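Local atomic coordinates of chitinase (Chromobacterium violaceum, PDB entry 4TXG), a protein that probably hydrolyses the glycosidic bonds of chitin as a family 18 glycoside hydrolase, and probably also binds this polysaccharide. Residues S176-S181 with N234-Y239; E146-G151 with L183-Y188; A210-W215 with P228-F233. All coordinates share one frame; numbering follows the deposited sequence.

Contact 1: S176-S181 with N234-Y239; sequences SDIPWS and NLLTQY. With CS (cesium ion), chain N; CS (cesium ion), chain E.
Trp180 has Tyr239 on one face of its indole and Ile178 on the other. Over the first face sits Tyr239 CB, 3.5 Å from the centroid of the six-membered ring, in a CH-pi contact. The Tyr239 ring makes an offset stack with the five-membered ring of Trp180. The centroids are 4.7 Å apart and the planes are turned by only 13°. On the opposite face Ile178 CG2, from the same loop, lies toward the rim, 3.8 Å above the indole plane. Leu236 comes to the indole edge, with its CD2 3.8 Å from Trp180 CZ2. Tyr239 CG stands anti to its carbonyl carbon (chi1 -84°), and the phenol runs from the indole toward Ser176. There Tyr239 OH is 3.3 Å from Ser176 CB. No hydrogen bond joins the two segments directly. The polar ends have partners elsewhere: Trp180 NE1 bonds Ala175 O and Tyr239 OH bonds Gly220 O. A water adds a weak bond to Tyr239 OH. The same water coordinates a cesium ion held by Ser176 O and Ile178 O, the latter at 3.3 Å. Trp180 also touches Ile186 of strand 185-193, and Leu236 touches Tyr188. The loop side chain thus fills the seam between a strand and helix 231-242, an outer helix packed against the parallel sheet of a TIM barrel.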
loop_
_atom_site.group_PDB
_atom_site.type_symbol
_atom_site.label_atom_id
_atom_site.label_comp_id
_atom_site.label_asym_id
_atom_site.label_seq_id
_atom_site.Cartn_x
_atom_site.Cartn_y
_atom_site.Cartn_z
ATOM N N SER A 176 -0.710 14.542 20.133
ATOM C CA SER A 176 0.409 15.017 20.933
ATOM C C SER A 176 1.375 13.903 21.345
ATOM O O SER A 176 2.466 14.191 21.825
ATOM C CB SER A 176 -0.116 15.738 22.180
ATOM O OG SER A 176 -1.045 14.928 22.878
ATOM N N ASP A 177 0.980 12.640 21.155
ATOM C CA ASP A 177 1.828 11.490 21.488
ATOM C C ASP A 177 2.690 11.020 20.317
ATOM O O ASP A 177 3.570 10.164 20.476
ATOM C CB ASP A 177 0.965 10.318 21.972
ATOM C CG ASP A 177 0.209 10.645 23.248
ATOM O OD1 ASP A 177 0.834 11.214 24.162
ATOM O OD2 ASP A 177 -1.005 10.356 23.332
ATOM N N ILE A 178 2.412 11.567 19.139
ATOM C CA ILE A 178 3.144 11.236 17.923
ATOM C C ILE A 178 4.605 11.679 18.022
ATOM O O ILE A 178 4.883 12.770 18.530
ATOM C CB ILE A 178 2.472 11.910 16.699
ATOM C CG1 ILE A 178 1.081 11.319 16.443
ATOM C CG2 ILE A 178 3.338 11.790 15.444
ATOM C CD1 ILE A 178 0.306 12.053 15.347
ATOM N N PRO A 179 5.547 10.836 17.564
ATOM C CA PRO A 179 6.956 11.247 17.496
ATOM C C PRO A 179 7.227 12.154 16.292
ATOM O O PRO A 179 7.844 11.741 15.309
ATOM C CB PRO A 179 7.702 9.915 17.361
ATOM C CG PRO A 179 6.726 9.027 16.644
ATOM C CD PRO A 179 5.370 9.413 17.202
ATOM N N TRP A 180 6.757 13.391 16.380
ATOM C CA TRP A 180 6.858 14.335 15.276
ATOM C C TRP A 180 8.279 14.544 14.749
ATOM O O TRP A 180 8.469 14.773 13.553
ATOM C CB TRP A 180 6.279 15.683 15.706
ATOM C CG TRP A 180 4.782 15.681 15.812
ATOM C CD1 TRP A 180 4.033 15.333 16.901
ATOM C CD2 TRP A 180 3.855 16.055 14.788
ATOM N NE1 TRP A 180 2.695 15.474 16.616
ATOM C CE2 TRP A 180 2.559 15.906 15.324
ATOM C CE3 TRP A 180 3.995 16.500 13.472
ATOM C CZ2 TRP A 180 1.407 16.182 14.583
ATOM C CZ3 TRP A 180 2.847 16.788 12.742
ATOM C CH2 TRP A 180 1.571 16.622 13.302
ATOM N N SER A 181 9.272 14.458 15.633
ATOM C CA SER A 181 10.651 14.731 15.234
ATOM C C SER A 181 11.307 13.546 14.518
ATOM O O SER A 181 12.465 13.630 14.116
ATOM C CB SER A 181 11.505 15.116 16.450
ATOM O OG SER A 181 11.695 14.002 17.300
ATOM N N ASN A 234 -7.214 19.910 15.358
ATOM C CA ASN A 234 -6.654 21.091 16.015
ATOM C C ASN A 234 -5.198 20.827 16.442
ATOM O O ASN A 234 -4.296 21.632 16.177
ATOM C CB ASN A 234 -7.528 21.475 17.219
ATOM C CG ASN A 234 -7.117 22.792 17.858
ATOM O OD1 ASN A 234 -6.011 22.919 18.389
ATOM N ND2 ASN A 234 -8.021 23.767 17.840
ATOM N N LEU A 235 -4.968 19.692 17.093
ATOM C CA LEU A 235 -3.618 19.331 17.515
ATOM C C LEU A 235 -2.689 19.101 16.312
ATOM O O LEU A 235 -1.538 19.528 16.337
ATOM C CB LEU A 235 -3.656 18.091 18.421
ATOM C CG LEU A 235 -4.285 18.358 19.799
ATOM C CD1 LEU A 235 -4.317 17.111 20.677
ATOM C CD2 LEU A 235 -3.523 19.481 20.507
ATOM N N LEU A 236 -3.180 18.455 15.255
ATOM C CA LEU A 236 -2.341 18.257 14.066
ATOM C C LEU A 236 -1.866 19.598 13.511
ATOM O O LEU A 236 -0.684 19.779 13.205
ATOM C CB LEU A 236 -3.093 17.473 12.978
ATOM C CG LEU A 236 -3.387 16.000 13.275
ATOM C CD1 LEU A 236 -4.204 15.413 12.122
ATOM C CD2 LEU A 236 -2.109 15.210 13.474
ATOM N N THR A 237 -2.783 20.555 13.418
ATOM C CA THR A 237 -2.436 21.873 12.887
ATOM C C THR A 237 -1.388 22.556 13.753
ATOM O O THR A 237 -0.423 23.148 13.250
ATOM C CB THR A 237 -3.686 22.757 12.774
ATOM O OG1 THR A 237 -4.603 22.144 11.856
ATOM C CG2 THR A 237 -3.322 24.152 12.257
ATOM N N GLN A 238 -1.570 22.456 15.065
ATOM C CA GLN A 238 -0.617 23.053 16.004
ATOM C C GLN A 238 0.790 22.465 15.919
ATOM O O GLN A 238 1.783 23.193 15.904
ATOM C CB GLN A 238 -1.124 22.888 17.424
ATOM C CG GLN A 238 -2.234 23.825 17.801
ATOM C CD GLN A 238 -2.519 23.727 19.272
ATOM O OE1 GLN A 238 -1.835 24.350 20.079
ATOM N NE2 GLN A 238 -3.501 22.907 19.639
ATOM N N TYR A 239 0.878 21.141 15.903
ATOM C CA TYR A 239 2.190 20.503 15.928
ATOM C C TYR A 239 2.925 20.696 14.610
ATOM O O TYR A 239 4.150 20.770 14.595
ATOM C CB TYR A 239 2.070 19.018 16.280
ATOM C CG TYR A 239 2.004 18.805 17.771
ATOM C CD1 TYR A 239 0.802 18.893 18.449
ATOM C CD2 TYR A 239 3.157 18.558 18.508
ATOM C CE1 TYR A 239 0.744 18.729 19.827
ATOM C CE2 TYR A 239 3.109 18.390 19.882
ATOM C CZ TYR A 239 1.900 18.478 20.536
ATOM O OH TYR A 239 1.852 18.315 21.908
HETATM CS CS CS N . 5.704 13.911 21.500
HETATM CS CS CS E . -2.374 25.894 22.540
HETATM O O HOH W 1 4.241 16.148 23.130
HETATM O O HOH W 2 6.296 16.523 20.228
#

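Contact 2: E146-G151 with L183-Y188; sequences EQLANG and LTHINY
His185 NE2 donates to Glu146 OE1 at 2.8 Å in a bent bond (136° at the hydrogen). The carboxylate oxygen lies near the imidazole plane. The donor meets its syn side but is tilted 26° out of the carboxylate plane, and the two flat groups stand almost perpendicular, at 87°. Leu148 CD2 also reaches the imidazole edge, 3.8 Å from His185 CE1. Farther along the chain, Asn150 ND2 bonds Leu183 O at 2.9 Å, with the acceptor near the amide plane. Ala149 N donates a hydrogen bond to a water that also lies 2.9 Å from Thr184 O.

A second shell fixes these groups. His185 ND1 shares a 2.8 Å hydrogen bond with Thr184 OG1, so both ring nitrogens are engaged and the ring's rotation is set; Thr184 OG1 is held in turn by Ile156 N. Glu146 OE2 makes a salt bridge with Arg155, which would be expected to stabilise the carboxylate's negative charge, and Phe391 meets the His185 ring edge-to-face.

Arg155, His185 and Phe391 all stand at the starts of parallel strands, so the segment 146-151 passes the end of the TIM barrel where its strands begin, opposite the carboxy-terminal end where such barrels carry their active sites.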
loop_
_atom_site.group_PDB
_atom_site.type_symbol
_atom_site.label_atom_id
_atom_site.label_comp_id
_atom_site.label_asym_id
_atom_site.label_seq_id
_atom_site.Cartn_x
_atom_site.Cartn_y
_atom_site.Cartn_z
ATOM N N GLU A 146 11.684 13.966 -3.106
ATOM C CA GLU A 146 10.901 14.719 -2.133
ATOM C C GLU A 146 11.781 15.408 -1.083
ATOM O O GLU A 146 12.758 14.841 -0.595
ATOM C CB GLU A 146 9.879 13.798 -1.449
ATOM C CG GLU A 146 8.796 14.560 -0.705
ATOM C CD GLU A 146 7.598 13.701 -0.308
ATOM O OE1 GLU A 146 6.861 14.129 0.610
ATOM O OE2 GLU A 146 7.391 12.617 -0.898
ATOM N N GLN A 147 11.448 16.653 -0.763
ATOM C CA GLN A 147 12.065 17.328 0.369
ATOM C C GLN A 147 11.473 16.741 1.640
ATOM O O GLN A 147 10.302 16.985 1.942
ATOM C CB GLN A 147 11.819 18.833 0.312
ATOM C CG GLN A 147 12.309 19.501 -0.967
ATOM C CD GLN A 147 12.024 20.992 -0.957
ATOM O OE1 GLN A 147 12.287 21.676 0.034
ATOM N NE2 GLN A 147 11.459 21.497 -2.045
ATOM N N LEU A 148 12.263 15.962 2.375
ATOM C CA LEU A 148 11.730 15.226 3.524
ATOM C C LEU A 148 12.070 15.868 4.868
ATOM O O LEU A 148 13.151 16.427 5.056
ATOM C CB LEU A 148 12.231 13.774 3.508
ATOM C CG LEU A 148 11.727 12.853 2.395
ATOM C CD1 LEU A 148 12.335 11.463 2.555
ATOM C CD2 LEU A 148 10.180 12.743 2.358
ATOM N N ALA A 149 11.119 15.779 5.794
ATOM C CA ALA A 149 11.262 16.338 7.126
ATOM C C ALA A 149 12.387 15.681 7.927
ATOM O O ALA A 149 12.791 14.551 7.653
ATOM C CB ALA A 149 9.939 16.208 7.883
ATOM N N ASN A 150 12.886 16.424 8.912
ATOM C CA ASN A 150 13.759 15.882 9.947
ATOM C C ASN A 150 15.051 15.242 9.418
ATOM O O ASN A 150 15.664 14.403 10.082
ATOM C CB ASN A 150 12.955 14.886 10.797
ATOM C CG ASN A 150 11.859 15.571 11.610
ATOM O OD1 ASN A 150 12.117 16.574 12.268
ATOM N ND2 ASN A 150 10.631 15.048 11.546
ATOM N N GLY A 151 15.489 15.673 8.241
ATOM C CA GLY A 151 16.756 15.211 7.697
ATOM C C GLY A 151 16.787 13.747 7.298
ATOM O O GLY A 151 17.861 13.157 7.199
ATOM N N LEU A 183 9.373 11.467 12.147
ATOM C CA LEU A 183 8.526 11.077 11.014
ATOM C C LEU A 183 8.649 12.036 9.829
ATOM O O LEU A 183 9.164 13.149 9.963
ATOM C CB LEU A 183 7.046 11.028 11.435
ATOM C CG LEU A 183 6.576 10.115 12.558
ATOM C CD1 LEU A 183 5.100 10.294 12.772
ATOM C CD2 LEU A 183 6.875 8.670 12.213
ATOM N N THR A 184 8.162 11.616 8.666
ATOM C CA THR A 184 8.078 12.540 7.539
ATOM C C THR A 184 6.627 12.820 7.127
ATOM O O THR A 184 6.317 13.912 6.634
ATOM C CB THR A 184 8.855 12.021 6.309
ATOM O OG1 THR A 184 8.282 10.788 5.849
ATOM C CG2 THR A 184 10.334 11.812 6.653
ATOM N N HIS A 185 5.754 11.830 7.322
ATOM C CA HIS A 185 4.340 11.922 6.955
ATOM C C HIS A 185 3.460 11.257 8.009
ATOM O O HIS A 185 3.828 10.236 8.586
ATOM C CB HIS A 185 4.053 11.243 5.608
ATOM C CG HIS A 185 4.810 11.810 4.448
ATOM N ND1 HIS A 185 6.159 11.602 4.264
ATOM C CD2 HIS A 185 4.396 12.542 3.385
ATOM C CE1 HIS A 185 6.552 12.206 3.155
ATOM N NE2 HIS A 185 5.500 12.779 2.600
ATOM N N ILE A 186 2.286 11.833 8.234
ATOM C CA ILE A 186 1.270 11.224 9.091
ATOM C C ILE A 186 -0.028 11.090 8.318
ATOM O O ILE A 186 -0.523 12.066 7.753
ATOM C CB ILE A 186 1.003 12.060 10.343
ATOM C CG1 ILE A 186 2.282 12.223 11.170
ATOM C CG2 ILE A 186 -0.148 11.449 11.166
ATOM C CD1 ILE A 186 2.206 13.404 12.150
ATOM N N ASN A 187 -0.568 9.879 8.299
ATOM C CA ASN A 187 -1.851 9.608 7.664
ATOM C C ASN A 187 -2.931 9.478 8.724
ATOM O O ASN A 187 -2.821 8.641 9.617
ATOM C CB ASN A 187 -1.800 8.314 6.852
ATOM C CG ASN A 187 -0.961 8.425 5.595
ATOM O OD1 ASN A 187 -0.639 9.515 5.132
ATOM N ND2 ASN A 187 -0.619 7.273 5.023
ATOM N N TYR A 188 -3.982 10.284 8.616
ATOM C CA TYR A 188 -5.092 10.210 9.558
ATOM C C TYR A 188 -6.138 9.211 9.087
ATOM O O TYR A 188 -6.686 9.352 7.989
ATOM C CB TYR A 188 -5.724 11.596 9.721
ATOM C CG TYR A 188 -6.877 11.658 10.694
ATOM C CD1 TYR A 188 -8.172 11.310 10.306
ATOM C CD2 TYR A 188 -6.672 12.091 12.000
ATOM C CE1 TYR A 188 -9.240 11.394 11.202
ATOM C CE2 TYR A 188 -7.717 12.163 12.896
ATOM C CZ TYR A 188 -8.997 11.818 12.495
ATOM O OH TYR A 188 -10.035 11.912 13.393
HETATM O O HOH W 3 8.310 15.072 4.883
#

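Contact 3: A210-W215 with P228-F233; sequences ATDMSW and PYKGHF
Lys230 N donates to Thr211 O at 2.7 Å, approaching from well above the carbonyl plane (46° out of it). This is one of three backbone bonds that tie the loop 210-215 to the chain entering helix 231-242, an outer helix of the TIM barrel. Ala210 O takes Phe233 N at 2.9 Å in a nearly straight bond (163°). Met213 O receives Gly231 N at 2.8 Å, on a lone pair. Measured between CA atoms, the two segments come closest at Thr211 and Gly231, 4.2 Å apart; Gly231 has a positive phi and no side chain.

Side chains pack around these bonds. Ala210 CB sits over a face of Phe233, 3.9 Å from the ring centroid. Thr211 CG2 approaches the same ring obliquely, 3.7 Å from Phe233 CD2. Trp215 turns its edge to the helix backbone, with CZ3 3.8 Å from Gly231 C, while Met213 CG covers one face. The His232 ring is inclined by 29° to the six-membered ring of the indole and slid aside, so they barely overlap. Both are held by backbone oxygens: Trp215 NE1 by Thr165 O and His232 NE2 by Ser162 O.

Toward the solvent, Asp212 and Lys230 run side by side. Asp212 OD2 is bound by Gly207 N. The lysine chain bends at chi3, and a long salt bridge spans 3.8 Å from Asp212 OD1 to Lys230 NZ. Lys230 NZ also donates to a water that is hydrogen-bonded to Ser214 OG.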
loop_
_atom_site.group_PDB
_atom_site.type_symbol
_atom_site.label_atom_id
_atom_site.label_comp_id
_atom_site.label_asym_id
_atom_site.label_seq_id
_atom_site.Cartn_x
_atom_site.Cartn_y
_atom_site.Cartn_z
ATOM N N ALA A 210 -12.488 14.079 15.292
ATOM C CA ALA A 210 -11.685 14.866 14.361
ATOM C C ALA A 210 -11.716 16.357 14.683
ATOM O O ALA A 210 -10.679 17.019 14.654
ATOM C CB ALA A 210 -12.153 14.646 12.921
ATOM N N THR A 211 -12.904 16.884 14.970
ATOM C CA THR A 211 -13.067 18.341 15.069
ATOM C C THR A 211 -13.849 18.838 16.272
ATOM O O THR A 211 -13.979 20.054 16.452
ATOM C CB THR A 211 -13.773 18.916 13.813
ATOM O OG1 THR A 211 -15.129 18.454 13.767
ATOM C CG2 THR A 211 -13.051 18.501 12.540
ATOM N N ASP A 212 -14.385 17.940 17.097
ATOM C CA ASP A 212 -15.219 18.399 18.220
ATOM C C ASP A 212 -14.971 17.607 19.495
ATOM O O ASP A 212 -15.897 17.066 20.107
ATOM C CB ASP A 212 -16.708 18.328 17.859
ATOM C CG ASP A 212 -17.578 19.104 18.840
ATOM O OD1 ASP A 212 -17.062 20.079 19.429
ATOM O OD2 ASP A 212 -18.764 18.745 19.036
ATOM N N MET A 213 -13.715 17.558 19.909
ATOM C CA MET A 213 -13.348 16.812 21.095
ATOM C C MET A 213 -12.189 17.533 21.756
ATOM O O MET A 213 -11.397 18.189 21.084
ATOM C CB MET A 213 -12.988 15.359 20.726
ATOM C CG MET A 213 -12.588 14.489 21.909
ATOM S SD MET A 213 -12.450 12.752 21.437
ATOM C CE MET A 213 -14.169 12.292 21.189
ATOM N N SER A 214 -12.096 17.439 23.077
ATOM C CA SER A 214 -10.961 18.033 23.769
ATOM C C SER A 214 -10.530 17.106 24.893
ATOM O O SER A 214 -11.259 16.179 25.258
ATOM C CB SER A 214 -11.305 19.431 24.302
ATOM O OG SER A 214 -12.277 19.364 25.325
ATOM N N TRP A 215 -9.341 17.353 25.422
ATOM C CA TRP A 215 -8.749 16.493 26.437
ATOM C C TRP A 215 -8.230 17.337 27.596
ATOM O O TRP A 215 -7.021 17.537 27.733
ATOM C CB TRP A 215 -7.623 15.647 25.826
ATOM C CG TRP A 215 -8.120 14.649 24.812
ATOM C CD1 TRP A 215 -8.548 13.377 25.061
ATOM C CD2 TRP A 215 -8.260 14.849 23.398
ATOM N NE1 TRP A 215 -8.934 12.772 23.895
ATOM C CE2 TRP A 215 -8.765 13.652 22.858
ATOM C CE3 TRP A 215 -7.996 15.921 22.536
ATOM C CZ2 TRP A 215 -9.017 13.493 21.492
ATOM C CZ3 TRP A 215 -8.244 15.759 21.170
ATOM C CH2 TRP A 215 -8.754 14.559 20.667
ATOM N N PRO A 228 -11.019 27.088 13.959
ATOM C CA PRO A 228 -12.478 26.904 14.005
ATOM C C PRO A 228 -12.877 25.426 14.059
ATOM O O PRO A 228 -13.897 25.006 13.502
ATOM C CB PRO A 228 -12.937 27.552 12.704
ATOM C CG PRO A 228 -11.815 27.244 11.755
ATOM C CD PRO A 228 -10.539 27.332 12.585
ATOM N N TYR A 229 -12.041 24.644 14.726
ATOM C CA TYR A 229 -12.290 23.230 14.973
ATOM C C TYR A 229 -11.475 22.818 16.177
ATOM O O TYR A 229 -10.446 23.430 16.473
ATOM C CB TYR A 229 -11.923 22.357 13.767
ATOM C CG TYR A 229 -10.587 22.662 13.127
ATOM C CD1 TYR A 229 -10.488 23.600 12.101
ATOM C CD2 TYR A 229 -9.429 21.993 13.526
ATOM C CE1 TYR A 229 -9.269 23.880 11.499
ATOM C CE2 TYR A 229 -8.199 22.268 12.930
ATOM C CZ TYR A 229 -8.129 23.209 11.915
ATOM O OH TYR A 229 -6.917 23.483 11.318
ATOM N N LYS A 230 -11.935 21.784 16.873
ATOM C CA LYS A 230 -11.174 21.219 17.977
ATOM C C LYS A 230 -10.657 19.842 17.558
ATOM O O LYS A 230 -10.252 19.665 16.411
ATOM C CB LYS A 230 -12.034 21.145 19.240
ATOM C CG LYS A 230 -12.430 22.527 19.757
ATOM C CD LYS A 230 -13.137 22.466 21.104
ATOM C CE LYS A 230 -14.474 21.764 20.999
ATOM N NZ LYS A 230 -15.284 21.952 22.248
ATOM N N GLY A 231 -10.643 18.890 18.481
ATOM C CA GLY A 231 -10.332 17.507 18.144
ATOM C C GLY A 231 -8.908 17.214 17.694
ATOM O O GLY A 231 -7.994 18.029 17.883
ATOM N N HIS A 232 -8.715 16.021 17.122
ATOM C CA HIS A 232 -7.408 15.630 16.589
ATOM C C HIS A 232 -6.863 16.671 15.611
ATOM O O HIS A 232 -5.663 16.942 15.586
ATOM C CB HIS A 232 -7.479 14.289 15.847
ATOM C CG HIS A 232 -7.839 13.107 16.703
ATOM N ND1 HIS A 232 -7.183 12.794 17.872
ATOM C CD2 HIS A 232 -8.761 12.135 16.510
ATOM C CE1 HIS A 232 -7.705 11.687 18.382
ATOM N NE2 HIS A 232 -8.650 11.261 17.569
ATOM N N PHE A 233 -7.740 17.230 14.779
ATOM C CA PHE A 233 -7.287 18.122 13.712
ATOM C C PHE A 233 -6.650 19.399 14.270
ATOM O O PHE A 233 -5.685 19.921 13.713
ATOM C CB PHE A 233 -8.444 18.497 12.781
ATOM C CG PHE A 233 -8.879 17.378 11.837
ATOM C CD1 PHE A 233 -8.352 16.104 11.938
ATOM C CD2 PHE A 233 -9.830 17.632 10.854
ATOM C CE1 PHE A 233 -8.767 15.087 11.074
ATOM C CE2 PHE A 233 -10.250 16.636 9.986
ATOM C CZ PHE A 233 -9.711 15.361 10.092
HETATM O O HOH W 4 -14.738 19.855 23.862
#

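Contacts 1 and 3 both hold helix 231-242, contact 3 near its beginning and contact 1 farther along. Contact 2 instead ties the loop before strand 155-161 to the start of strand 185-193. All three are largely buried, but contact 3 reaches the surface at the Asp212-Lys230 pair. Their chemistry differs. Contact 1 is aromatic and apolar, contact 2 rests on side-chain hydrogen bonds, and contact 3 on backbone bonds. They also touch one another. Trp180 O of contact 1 accepts from Asn150 of contact 2. Tyr229 of contact 3 bonds Asn234 and Thr237 of contact 1. Tyr188, on the strand of contact 2, packs against Phe233 and Ala210 of contact 3.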